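Local coordinates for Cfl (Pectobacterium brasiliense, PDB 7A9J), which is a coronafacic acid ligase of the ATP-dependent AMP-binding enzyme family, probably activating carboxylic acids as adenylates for amide bond formation, at residues Ile149-Glu154 with Asn158-Trp163; Arg466-Ile471 with Asn522-Leu527; Ile243-Ala248 with Pro276-Gly281. The protein carries 1 engineered substitution. One frame throughout, in Å; residues are numbered along the deposited sequence.

Contact 1, contact 3 and contact 2 follow one another along the chain in that order, without interleaving. Contacts 1 and 3 both fall within the AMP-binding region: contact 1 lies at the edge strand 160-162 of a five-stranded parallel sheet, contact 3 sets helix 240-251 against strand 278-281 near the bound indene acid. Their centres are about 31 Å apart and their nearest atoms about 13 Å. Contact 2 belongs to the C-terminal part, where helix 524-530 lies on strand 464-473; its centre is about 40 Å from that of contact 3 and about 56 Å from that of contact 1, across the chain's centre. The three thus sample separate regions, consistent with the two-part build of this family.

Contact 1. Residues Ile149-Glu154 with Asn158-Trp163; sequences IDLKIE and NNTHNW
Leu-151 reaches from the loop onto strand 160-162, and its side chain can be followed outward atom by atom. CB lies 3.9 Å from ND2 of Asn-162. CG, anti to the backbone N (chi1 -175°), carries two methyls that part ways: CD2 rests on the backbone of His-161, 3.5 Å from its carbonyl carbon, while CD1 meets the CG2 methyl of Thr-160 at 3.7 Å. Phe-130 and Tyr-131 of helix 127-132 also touch this leucine, which is therefore buried between helix and strand. The hydroxyl of Thr-160 serves elsewhere, bonded to Glu-138.

Residues 149-154 begin the connection from strand 145-148, and 158-163 end it and form its parallel neighbour 160-162, the outermost strand of a five-stranded parallel sheet. Backbone bonds from His-161 and Trp-163 to Val-148 fix the strands. Between them, Asn-162 occupies the N-cap position of helix 163-166, its OD1 accepting from the backbone N of Glu-164.

Water joins that amide to the loop at both of its ends. One water accepts from N of Asp-150 and donates to OD1 of Asn-162, its oxygen 2.8 Å from both atoms. A second donates to O of Leu-151 and accepts from ND2 of Asn-162, bridging two groups that stand 3.5 Å apart without a direct bond.

At the other end, Ile-149 and Trp-163 run side by side and point the same way. CG1 of Ile-149 sits 3.5 Å above one face of the indole, offset toward its rim, and CD1 continues over that face. Glu-84 of helix 83-95 touches both side chains, and Thr-88 touches the tryptophan.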
loop_
_atom_site.group_PDB
_atom_site.type_symbol
_atom_site.label_atom_id
_atom_site.label_comp_id
_atom_site.label_asym_id
_atom_site.label_seq_id
_atom_site.Cartn_x
_atom_site.Cartn_y
_atom_site.Cartn_z
ATOM N N ILE A 149 -23.038 -11.181 4.832
ATOM C CA ILE A 149 -22.762 -11.814 6.116
ATOM C C ILE A 149 -23.581 -11.117 7.181
ATOM O O ILE A 149 -23.573 -9.877 7.280
ATOM C CB ILE A 149 -21.259 -11.719 6.430
ATOM C CG1 ILE A 149 -20.450 -12.399 5.332
ATOM C CG2 ILE A 149 -20.984 -12.318 7.820
ATOM C CD1 ILE A 149 -18.900 -12.247 5.516
ATOM N N ASP A 150 -24.337 -11.907 7.961
ATOM C CA ASP A 150 -25.199 -11.400 9.021
ATOM C C ASP A 150 -26.319 -10.511 8.485
ATOM O O ASP A 150 -26.804 -9.640 9.214
ATOM C CB ASP A 150 -24.435 -10.610 10.090
ATOM C CG ASP A 150 -23.302 -11.386 10.713
ATOM O OD1 ASP A 150 -22.150 -10.890 10.647
ATOM O OD2 ASP A 150 -23.577 -12.444 11.315
ATOM N N LEU A 151 -26.791 -10.792 7.253
ATOM C CA LEU A 151 -28.050 -10.222 6.770
ATOM C C LEU A 151 -29.158 -10.334 7.809
ATOM O O LEU A 151 -29.394 -11.416 8.372
ATOM C CB LEU A 151 -28.449 -10.932 5.465
ATOM C CG LEU A 151 -29.684 -10.379 4.751
ATOM C CD1 LEU A 151 -29.256 -8.991 4.123
ATOM C CD2 LEU A 151 -30.186 -11.321 3.680
ATOM N N LYS A 152 -29.899 -9.239 8.046
ATOM C CA LYS A 152 -31.083 -9.336 8.894
ATOM C C LYS A 152 -32.158 -10.141 8.182
ATOM O O LYS A 152 -32.325 -10.058 6.961
ATOM C CB LYS A 152 -31.624 -7.940 9.250
ATOM C CG LYS A 152 -30.482 -7.050 9.751
ATOM C CD LYS A 152 -30.981 -5.647 10.141
ATOM C CE LYS A 152 -29.759 -4.663 10.214
ATOM N NZ LYS A 152 -30.186 -3.387 10.898
ATOM N N ILE A 153 -32.846 -11.001 8.931
ATOM C CA ILE A 153 -33.737 -11.920 8.239
ATOM C C ILE A 153 -34.858 -11.209 7.497
ATOM O O ILE A 153 -35.305 -11.692 6.456
ATOM C CB ILE A 153 -34.316 -12.957 9.229
ATOM C CG1 ILE A 153 -34.987 -12.292 10.426
ATOM C CG2 ILE A 153 -33.211 -13.888 9.708
ATOM C CD1 ILE A 153 -35.525 -13.314 11.369
ATOM N N GLU A 154 -35.358 -10.084 8.012
ATOM C CA GLU A 154 -36.405 -9.383 7.262
ATOM C C GLU A 154 -35.937 -8.875 5.891
ATOM O O GLU A 154 -36.792 -8.420 5.109
ATOM C CB GLU A 154 -36.962 -8.207 8.054
ATOM C CG GLU A 154 -35.985 -7.067 8.351
ATOM C CD GLU A 154 -35.094 -7.348 9.546
ATOM O OE1 GLU A 154 -34.468 -6.371 10.030
ATOM O OE2 GLU A 154 -35.039 -8.540 10.000
ATOM N N ASN A 158 -36.135 -11.241 -2.678
ATOM C CA ASN A 158 -35.727 -10.844 -4.036
ATOM C C ASN A 158 -34.389 -11.501 -4.340
ATOM O O ASN A 158 -34.304 -12.741 -4.299
ATOM C CB ASN A 158 -35.727 -9.321 -4.145
ATOM C CG ASN A 158 -37.055 -8.749 -3.848
ATOM O OD1 ASN A 158 -38.081 -9.293 -4.270
ATOM N ND2 ASN A 158 -37.075 -7.668 -3.084
ATOM N N ASN A 159 -33.329 -10.746 -4.600
ATOM C CA ASN A 159 -32.034 -11.332 -4.877
ATOM C C ASN A 159 -31.059 -11.191 -3.718
ATOM O O ASN A 159 -29.881 -11.472 -3.888
ATOM C CB ASN A 159 -31.426 -10.732 -6.134
ATOM C CG ASN A 159 -32.224 -11.073 -7.347
ATOM O OD1 ASN A 159 -32.780 -12.171 -7.436
ATOM N ND2 ASN A 159 -32.308 -10.134 -8.287
ATOM N N THR A 160 -31.533 -10.808 -2.541
ATOM C CA THR A 160 -30.642 -10.633 -1.395
ATOM C C THR A 160 -30.722 -11.849 -0.491
ATOM O O THR A 160 -31.821 -12.247 -0.093
ATOM C CB THR A 160 -31.037 -9.369 -0.649
ATOM O OG1 THR A 160 -30.937 -8.304 -1.593
ATOM C CG2 THR A 160 -30.081 -9.086 0.503
ATOM N N HIS A 161 -29.545 -12.435 -0.207
ATOM C CA HIS A 161 -29.406 -13.714 0.475
ATOM C C HIS A 161 -28.460 -13.572 1.657
ATOM O O HIS A 161 -27.569 -12.718 1.674
ATOM C CB HIS A 161 -28.874 -14.794 -0.488
ATOM C CG HIS A 161 -29.801 -15.067 -1.623
ATOM N ND1 HIS A 161 -30.812 -16.010 -1.557
ATOM C CD2 HIS A 161 -29.894 -14.492 -2.846
ATOM C CE1 HIS A 161 -31.484 -16.003 -2.697
ATOM N NE2 HIS A 161 -30.930 -15.109 -3.506
ATOM N N ASN A 162 -28.652 -14.426 2.649
ATOM C CA ASN A 162 -27.678 -14.500 3.729
ATOM C C ASN A 162 -26.450 -15.267 3.256
ATOM O O ASN A 162 -26.566 -16.252 2.509
ATOM C CB ASN A 162 -28.323 -15.210 4.930
ATOM C CG ASN A 162 -27.484 -15.125 6.189
ATOM O OD1 ASN A 162 -26.384 -15.690 6.258
ATOM N ND2 ASN A 162 -28.003 -14.416 7.201
ATOM N N TRP A 163 -25.277 -14.846 3.741
ATOM C CA TRP A 163 -24.014 -15.514 3.433
ATOM C C TRP A 163 -24.083 -17.020 3.710
ATOM O O TRP A 163 -23.480 -17.820 2.981
ATOM C CB TRP A 163 -22.894 -14.917 4.283
ATOM C CG TRP A 163 -21.651 -15.727 4.339
ATOM C CD1 TRP A 163 -21.258 -16.601 5.340
ATOM C CD2 TRP A 163 -20.632 -15.756 3.353
ATOM N NE1 TRP A 163 -20.053 -17.146 5.020
ATOM C CE2 TRP A 163 -19.653 -16.681 3.794
ATOM C CE3 TRP A 163 -20.449 -15.096 2.139
ATOM C CZ2 TRP A 163 -18.503 -16.943 3.068
ATOM C CZ3 TRP A 163 -19.259 -15.320 1.422
ATOM C CH2 TRP A 163 -18.325 -16.267 1.878
HETATM O O HOH W 1 -24.193 -14.665 7.693
HETATM O O HOH W 2 -30.757 -13.455 6.734
#

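Contact 2. Residues Arg466-Ile471 with Asn522-Leu527; sequences RIIALI and NEYHLL
Arg-466 and Tyr-524 meet through their polar ends. NH2 of Arg-466 donates to OH of Tyr-524 at 3.0 Å, with an N-H...O angle of 151°, and the oxygen lies close to the guanidinium plane. NH1 of Arg-466 adds a weak second bond to the same oxygen, at 3.4 Å. The guanidinium and phenol planes stand 71° apart, and the two side chains cross at about a right angle. A bend at chi3 (57°) turns the arginine's end along the strand, over Ile-468, whose CD1 lies 3.5 Å from the guanidinium plane and offset toward its rim.

That methyl has a second neighbour, CE1 of Tyr-524, 3.9 Å from CD1 of Ile-468, so one methyl touches both the arginine's guanidinium face and the tyrosine ring. One helical turn further on, CD1 of Leu-527 meets CD2 of Leu-470 at 4.0 Å, again with crossed side chains. Arg-466, Ile-468 and Leu-470, two residues apart on strand 464-473, all direct their CB atoms toward the helix.

The next shell holds these groups in place. Glu-500, on the adjoining parallel strand 500-503, forms a salt bridge with NH1 of Arg-466 through OE1 and a hydrogen bond with the tyrosine OH through OE2. Lys-528 also bonds to that OH. Helix 524-530 begins just past Glu-523, its N-cap residue, whose O receives N of Leu-527 at 2.7 Å. The contact therefore joins the C-terminal mixed sheet to the helix that precedes its edge strand 533-536.

With a carboxylate and two basic groups gathered around it, the phenol oxygen is held from several directions; the arginine's charge, probably offset at least in part by Glu-500, may polarise the hydroxyl.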
loop_
_atom_site.group_PDB
_atom_site.type_symbol
_atom_site.label_atom_id
_atom_site.label_comp_id
_atom_site.label_asym_id
_atom_site.label_seq_id
_atom_site.Cartn_x
_atom_site.Cartn_y
_atom_site.Cartn_z
ATOM N N ARG A 466 13.760 31.102 -5.574
ATOM C CA ARG A 466 14.592 31.252 -4.388
ATOM C C ARG A 466 14.194 30.164 -3.406
ATOM O O ARG A 466 12.998 29.925 -3.214
ATOM C CB ARG A 466 14.376 32.638 -3.785
ATOM C CG ARG A 466 15.123 32.936 -2.521
ATOM C CD ARG A 466 15.042 34.456 -2.216
ATOM N NE ARG A 466 13.660 34.908 -2.124
ATOM C CZ ARG A 466 12.990 35.102 -0.995
ATOM N NH1 ARG A 466 13.576 34.887 0.182
ATOM N NH2 ARG A 466 11.727 35.527 -1.056
ATOM N N ILE A 467 15.190 29.520 -2.786
ATOM C CA ILE A 467 14.910 28.374 -1.913
ATOM C C ILE A 467 14.615 28.833 -0.501
ATOM O O ILE A 467 15.396 29.576 0.102
ATOM C CB ILE A 467 16.090 27.390 -1.927
ATOM C CG1 ILE A 467 16.253 26.849 -3.349
ATOM C CG2 ILE A 467 15.873 26.234 -0.887
ATOM C CD1 ILE A 467 17.472 25.945 -3.488
ATOM N N ILE A 468 13.486 28.373 0.035
ATOM C CA ILE A 468 13.081 28.667 1.404
ATOM C C ILE A 468 13.129 27.369 2.204
ATOM O O ILE A 468 12.675 26.318 1.719
ATOM C CB ILE A 468 11.656 29.252 1.421
ATOM C CG1 ILE A 468 11.506 30.364 0.361
ATOM C CG2 ILE A 468 11.259 29.638 2.854
ATOM C CD1 ILE A 468 12.444 31.584 0.511
ATOM N N ALA A 469 13.622 27.433 3.433
ATOM C CA ALA A 469 13.558 26.263 4.315
ATOM C C ALA A 469 12.654 26.577 5.495
ATOM O O ALA A 469 12.915 27.527 6.249
ATOM C CB ALA A 469 14.955 25.873 4.819
ATOM N N LEU A 470 11.615 25.777 5.667
ATOM C CA LEU A 470 10.862 25.783 6.911
ATOM C C LEU A 470 11.564 24.875 7.911
ATOM O O LEU A 470 11.806 23.700 7.623
ATOM C CB LEU A 470 9.428 25.343 6.616
ATOM C CG LEU A 470 8.231 25.668 7.498
ATOM C CD1 LEU A 470 8.291 27.117 7.920
ATOM C CD2 LEU A 470 6.969 25.420 6.660
ATOM N N ILE A 471 11.928 25.420 9.068
ATOM C CA ILE A 471 12.744 24.722 10.067
ATOM C C ILE A 471 11.932 24.593 11.350
ATOM O O ILE A 471 11.520 25.609 11.929
ATOM C CB ILE A 471 14.049 25.477 10.370
ATOM C CG1 ILE A 471 14.882 25.704 9.106
ATOM C CG2 ILE A 471 14.855 24.747 11.467
ATOM C CD1 ILE A 471 15.468 24.457 8.537
ATOM N N ASN A 522 2.724 28.603 -1.778
ATOM C CA ASN A 522 1.609 29.520 -1.984
ATOM C C ASN A 522 1.276 30.284 -0.720
ATOM O O ASN A 522 0.767 31.407 -0.819
ATOM C CB ASN A 522 0.372 28.749 -2.466
ATOM C CG ASN A 522 0.430 28.430 -3.953
ATOM O OD1 ASN A 522 1.125 29.101 -4.706
ATOM N ND2 ASN A 522 -0.304 27.399 -4.383
ATOM N N GLU A 523 1.678 29.755 0.446
ATOM C CA GLU A 523 1.426 30.377 1.740
ATOM C C GLU A 523 2.669 30.992 2.358
ATOM O O GLU A 523 2.705 31.226 3.582
ATOM C CB GLU A 523 0.842 29.317 2.687
ATOM C CG GLU A 523 -0.343 28.622 2.077
ATOM C CD GLU A 523 -1.499 29.577 1.868
ATOM O OE1 GLU A 523 -2.185 29.487 0.823
ATOM O OE2 GLU A 523 -1.706 30.438 2.753
ATOM N N TYR A 524 3.686 31.268 1.523
ATOM C CA TYR A 524 4.979 31.763 1.985
ATOM C C TYR A 524 4.869 33.013 2.845
ATOM O O TYR A 524 5.490 33.098 3.915
ATOM C CB TYR A 524 5.849 32.018 0.760
ATOM C CG TYR A 524 7.091 32.844 1.011
ATOM C CD1 TYR A 524 8.096 32.386 1.857
ATOM C CD2 TYR A 524 7.278 34.059 0.363
ATOM C CE1 TYR A 524 9.252 33.140 2.075
ATOM C CE2 TYR A 524 8.443 34.817 0.570
ATOM C CZ TYR A 524 9.416 34.350 1.431
ATOM O OH TYR A 524 10.572 35.083 1.658
ATOM N N HIS A 525 4.110 34.030 2.375
ATOM C CA HIS A 525 3.949 35.247 3.166
ATOM C C HIS A 525 3.187 34.989 4.461
ATOM O O HIS A 525 3.544 35.563 5.501
ATOM C CB HIS A 525 3.286 36.333 2.316
ATOM C CG HIS A 525 4.015 36.549 1.034
ATOM N ND1 HIS A 525 5.207 37.233 0.982
ATOM C CD2 HIS A 525 3.797 36.066 -0.213
ATOM C CE1 HIS A 525 5.666 37.219 -0.253
ATOM N NE2 HIS A 525 4.825 36.528 -0.999
ATOM N N LEU A 526 2.158 34.135 4.428
ATOM C CA LEU A 526 1.482 33.749 5.671
ATOM C C LEU A 526 2.472 33.084 6.624
ATOM O O LEU A 526 2.589 33.477 7.794
ATOM C CB LEU A 526 0.305 32.818 5.386
ATOM C CG LEU A 526 -0.416 32.369 6.676
ATOM C CD1 LEU A 526 -1.102 33.517 7.383
ATOM C CD2 LEU A 526 -1.400 31.278 6.308
ATOM N N LEU A 527 3.229 32.109 6.117
ATOM C CA LEU A 527 4.213 31.408 6.949
ATOM C C LEU A 527 5.163 32.392 7.610
ATOM O O LEU A 527 5.384 32.332 8.823
ATOM C CB LEU A 527 4.984 30.384 6.110
ATOM C CG LEU A 527 4.236 29.105 5.707
ATOM C CD1 LEU A 527 5.081 28.313 4.706
ATOM C CD2 LEU A 527 3.811 28.213 6.885
#

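Contact 3. Residues Ile243-Ala248 with Pro276-Gly281; sequences ILITFA and PAWIAG
Ile-245 meets Trp-278 and Ala-280 entirely through carbon, and its two methyls, CG2 and CD1, make the closest contacts. Toward the aliphatic partner, the CD1 methyl of Ile-245 lies 3.6 Å from CB of Ala-280. With CG1 beside the backbone N (chi1 -74°) and CD1 extended beyond it (chi2 165°), the longer branch projects from the helix to the strand.

Toward the aromatic partner, the isoleucine touches the six-membered end of the indole. CG2 of Ile-245 approaches CZ3 of Trp-278 obliquely at 3.8 Å, while CD1 of Ile-245 lies in the ring plane at the edge, 4.0 Å from CH2 of the tryptophan. The two side chains slant across one another, and the CG2 and CD1 methyls lie about the CZ3-CH2 corner of the indole. Trp-278 and Ala-280 both direct CB toward the helix, being two residues apart on the strand; CG of the tryptophan is anti to its own N (chi1 -174°), which carries the indole out to the helix.

Backbone bonds secure the two elements separately. In the helix, N of Phe-247 bonds to O of Ile-243 at 2.9 Å; strand 278-281 pairs in parallel with strands 230-233 and 306-311. Ile-231 of the former touches both Ile-245 and Trp-278, extending the apolar layer.

On the helix, the neighbouring Leu-244 touches the bound 6-ethyl-1-oxidanylidene-indene-4-carboxylic acid, whereas the side chain of Ile-245 remains about 7 Å from it. The arrangement is that of a helix packed on parallel strands in the AMP-binding fold, and the same helix lines the acid-binding pocket through Leu-244.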
loop_
_atom_site.group_PDB
_atom_site.type_symbol
_atom_site.label_atom_id
_atom_site.label_comp_id
_atom_site.label_asym_id
_atom_site.label_seq_id
_atom_site.Cartn_x
_atom_site.Cartn_y
_atom_site.Cartn_z
ATOM N N ILE A 243 -4.218 -7.824 -0.697
ATOM C CA ILE A 243 -4.607 -9.076 -1.359
ATOM C C ILE A 243 -3.366 -9.853 -1.772
ATOM O O ILE A 243 -3.221 -11.057 -1.492
ATOM C CB ILE A 243 -5.486 -8.756 -2.583
ATOM C CG1 ILE A 243 -6.753 -8.088 -2.126
ATOM C CG2 ILE A 243 -5.661 -10.043 -3.454
ATOM C CD1 ILE A 243 -7.663 -7.558 -3.268
ATOM N N LEU A 244 -2.406 -9.140 -2.398
ATOM C CA LEU A 244 -1.196 -9.783 -2.840
ATOM C C LEU A 244 -0.381 -10.273 -1.664
ATOM O O LEU A 244 0.222 -11.352 -1.753
ATOM C CB LEU A 244 -0.376 -8.806 -3.679
ATOM C CG LEU A 244 -1.023 -8.375 -5.002
ATOM C CD1 LEU A 244 -0.020 -7.380 -5.729
ATOM C CD2 LEU A 244 -1.278 -9.532 -5.933
ATOM N N ILE A 245 -0.278 -9.465 -0.610
ATOM C CA ILE A 245 0.465 -9.891 0.581
ATOM C C ILE A 245 -0.151 -11.156 1.144
ATOM O O ILE A 245 0.565 -12.081 1.509
ATOM C CB ILE A 245 0.444 -8.812 1.669
ATOM C CG1 ILE A 245 1.387 -7.667 1.249
ATOM C CG2 ILE A 245 0.906 -9.373 3.006
ATOM C CD1 ILE A 245 1.136 -6.391 2.107
ATOM N N THR A 246 -1.470 -11.189 1.193
ATOM C CA THR A 246 -2.154 -12.346 1.786
ATOM C C THR A 246 -1.922 -13.616 0.947
ATOM O O THR A 246 -1.597 -14.680 1.484
ATOM C CB THR A 246 -3.638 -11.993 1.935
ATOM O OG1 THR A 246 -3.766 -10.854 2.785
ATOM C CG2 THR A 246 -4.455 -13.250 2.562
ATOM N N PHE A 247 -2.097 -13.542 -0.378
ATOM C CA PHE A 247 -1.823 -14.685 -1.217
ATOM C C PHE A 247 -0.368 -15.120 -1.070
ATOM O O PHE A 247 -0.069 -16.316 -0.974
ATOM C CB PHE A 247 -2.068 -14.410 -2.711
ATOM C CG PHE A 247 -3.505 -14.134 -3.074
ATOM C CD1 PHE A 247 -4.584 -14.808 -2.433
ATOM C CD2 PHE A 247 -3.784 -13.336 -4.149
ATOM C CE1 PHE A 247 -5.888 -14.536 -2.839
ATOM C CE2 PHE A 247 -5.091 -13.062 -4.537
ATOM C CZ PHE A 247 -6.149 -13.700 -3.925
ATOM N N ALA A 248 0.547 -14.147 -1.064
ATOM C CA ALA A 248 1.961 -14.500 -1.037
ATOM C C ALA A 248 2.342 -15.134 0.285
ATOM O O ALA A 248 3.092 -16.116 0.286
ATOM C CB ALA A 248 2.832 -13.223 -1.278
ATOM N N PRO A 276 2.930 -10.235 15.704
ATOM C CA PRO A 276 3.222 -10.710 14.358
ATOM C C PRO A 276 4.725 -10.620 14.068
ATOM O O PRO A 276 5.468 -9.846 14.684
ATOM C CB PRO A 276 2.423 -9.757 13.464
ATOM C CG PRO A 276 2.330 -8.489 14.281
ATOM C CD PRO A 276 2.206 -8.942 15.694
ATOM N N ALA A 277 5.176 -11.447 13.136
ATOM C CA ALA A 277 6.582 -11.468 12.741
ATOM C C ALA A 277 6.884 -10.433 11.674
ATOM O O ALA A 277 8.062 -10.089 11.479
ATOM C CB ALA A 277 6.976 -12.841 12.181
ATOM N N TRP A 278 5.849 -9.935 10.988
ATOM C CA TRP A 278 6.033 -9.097 9.810
ATOM C C TRP A 278 4.811 -8.210 9.716
ATOM O O TRP A 278 3.684 -8.705 9.891
ATOM C CB TRP A 278 6.187 -9.985 8.579
ATOM C CG TRP A 278 6.525 -9.264 7.279
ATOM C CD1 TRP A 278 7.762 -9.156 6.721
ATOM C CD2 TRP A 278 5.604 -8.741 6.341
ATOM N NE1 TRP A 278 7.666 -8.562 5.487
ATOM C CE2 TRP A 278 6.344 -8.276 5.244
ATOM C CE3 TRP A 278 4.193 -8.587 6.344
ATOM C CZ2 TRP A 278 5.756 -7.687 4.123
ATOM C CZ3 TRP A 278 3.591 -7.976 5.232
ATOM C CH2 TRP A 278 4.372 -7.555 4.119
ATOM N N ILE A 279 5.017 -6.905 9.481
ATOM C CA ILE A 279 3.915 -5.953 9.461
ATOM C C ILE A 279 4.100 -5.087 8.218
ATOM O O ILE A 279 5.113 -4.368 8.103
ATOM C CB ILE A 279 3.925 -5.038 10.696
ATOM C CG1 ILE A 279 3.916 -5.876 11.986
ATOM C CG2 ILE A 279 2.756 -4.069 10.632
ATOM C CD1 ILE A 279 4.011 -4.984 13.241
ATOM N N ALA A 280 3.099 -5.075 7.352
ATOM C CA ALA A 280 3.031 -4.080 6.285
ATOM C C ALA A 280 2.094 -2.946 6.674
ATOM O O ALA A 280 1.107 -3.138 7.375
ATOM C CB ALA A 280 2.558 -4.734 4.970
ATOM N N GLY A 281 2.407 -1.725 6.205
ATOM C CA GLY A 281 1.507 -0.617 6.523
ATOM C C GLY A 281 1.879 0.582 5.664
ATOM O O GLY A 281 2.882 0.570 4.947
#